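Local structure of C2 domain protein (7DF2) at residues N190-E193 against S194-R197. The protein is a tardigrade C2 domain protein that binds calcium ions through acidic loops, though its precise biological role remains uncertain. Residues are numbered along the deposited sequence; the frame is centred on the assembly and turned at random.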
# COMPACT_ATOMS: atom_id res chain seq x y z
N ASN A 190 2.76 -12.62 14.97
CA ASN A 190 4.03 -12.67 15.67
C ASN A 190 4.96 -13.67 14.99
O ASN A 190 4.53 -14.69 14.46
CB ASN A 190 3.81 -13.06 17.13
CG ASN A 190 2.94 -12.05 17.86
OD1 ASN A 190 3.32 -10.89 17.99
ND2 ASN A 190 1.79 -12.49 18.34
N ILE A 191 6.25 -13.34 15.01
CA ILE A 191 7.31 -14.18 14.47
C ILE A 191 8.41 -14.25 15.52
O ILE A 191 8.54 -13.33 16.34
CB ILE A 191 7.84 -13.64 13.13
CG1 ILE A 191 8.31 -12.19 13.29
CG2 ILE A 191 6.78 -13.80 12.04
CD1 ILE A 191 9.12 -11.64 12.11
N PRO A 192 9.22 -15.31 15.53
CA PRO A 192 10.35 -15.35 16.47
C PRO A 192 11.31 -14.21 16.22
O PRO A 192 11.54 -13.82 15.07
CB PRO A 192 11.00 -16.71 16.19
CG PRO A 192 9.93 -17.52 15.53
CD PRO A 192 9.10 -16.55 14.75
N GLU A 193 11.88 -13.68 17.30
CA GLU A 193 12.79 -12.54 17.18
C GLU A 193 13.94 -12.84 16.22
O GLU A 193 14.39 -11.95 15.49
CB GLU A 193 13.34 -12.16 18.56
CG GLU A 193 14.48 -11.16 18.51
CD GLU A 193 14.87 -10.65 19.89
OE1 GLU A 193 14.31 -11.14 20.90
OE2 GLU A 193 15.74 -9.75 19.96
N SER A 194 14.43 -14.08 16.21
CA SER A 194 15.58 -14.43 15.38
C SER A 194 15.28 -14.26 13.89
O SER A 194 16.20 -14.06 13.10
CB SER A 194 16.03 -15.87 15.67
OG SER A 194 15.02 -16.82 15.35
N THR A 195 14.00 -14.34 13.50
CA THR A 195 13.60 -14.28 12.10
C THR A 195 13.18 -12.89 11.66
O THR A 195 12.76 -12.71 10.52
CB THR A 195 12.45 -15.26 11.83
OG1 THR A 195 11.25 -14.76 12.43
CG2 THR A 195 12.74 -16.63 12.43
N CYS A 196 13.27 -11.90 12.55
CA CYS A 196 12.75 -10.57 12.25
C CYS A 196 13.74 -9.80 11.38
O CYS A 196 14.93 -9.72 11.70
CB CYS A 196 12.47 -9.84 13.56
SG CYS A 196 11.17 -8.59 13.50
N ARG A 197 13.25 -9.23 10.25
CA ARG A 197 14.16 -8.59 9.31
C ARG A 197 14.23 -7.10 9.57
O ARG A 197 13.18 -6.45 9.66
CB ARG A 197 13.71 -8.83 7.86
CG ARG A 197 13.44 -10.28 7.51
CD ARG A 197 12.59 -10.35 6.24
NE ARG A 197 11.22 -9.92 6.47
CZ ARG A 197 10.37 -9.61 5.49
NH1 ARG A 197 10.78 -9.68 4.24
NH2 ARG A 197 9.13 -9.23 5.76
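The flat carbonyl group of Pro192 takes two donors from Thr195. Thr195 OG1 donates to a lone pair of Pro192 O within the carbonyl plane, 2.8 Å away. Thr195 N reaches the same Pro192 O from over a face, 51° out of that plane, at 3.0 Å. The motif is a 3-10 turn in the loop that follows strand 181-190 of the C2 beta-sandwich, away from the calcium sites. A second i-to-i+3 bond, from Cys196 N to Glu193 O (3.1 Å), is nearly straight at the hydrogen, 165°, though its donor sits above the Glu193 carbonyl plane; it carries the turn one residue further. Thr195 holds OG1 between its backbone N and carbonyl carbon (chi1 72°), the rotation that lets hydroxyl and amide of one residue grip one oxygen. Thr195 OG1 also lies 3.6 Å from Pro192 CD, at the proline ring, and Thr195 CG2 is a looser neighbour of Pro192 CB at 4.1 Å. Ile191, just before the turn, meets the hydroxyl at an angle, its CB 3.7 Å from Thr195 OG1. Beyond the turn, Cys196 is tied to Cys119 by a disulfide and Arg197 pairs with Asp117, joining the turn's exit to strand 107-119. The end of the Ile191 side chain reaches across to Cys196, its CD1 3.8 Å from Cys196 CA and 3.9 Å from Cys196 SG.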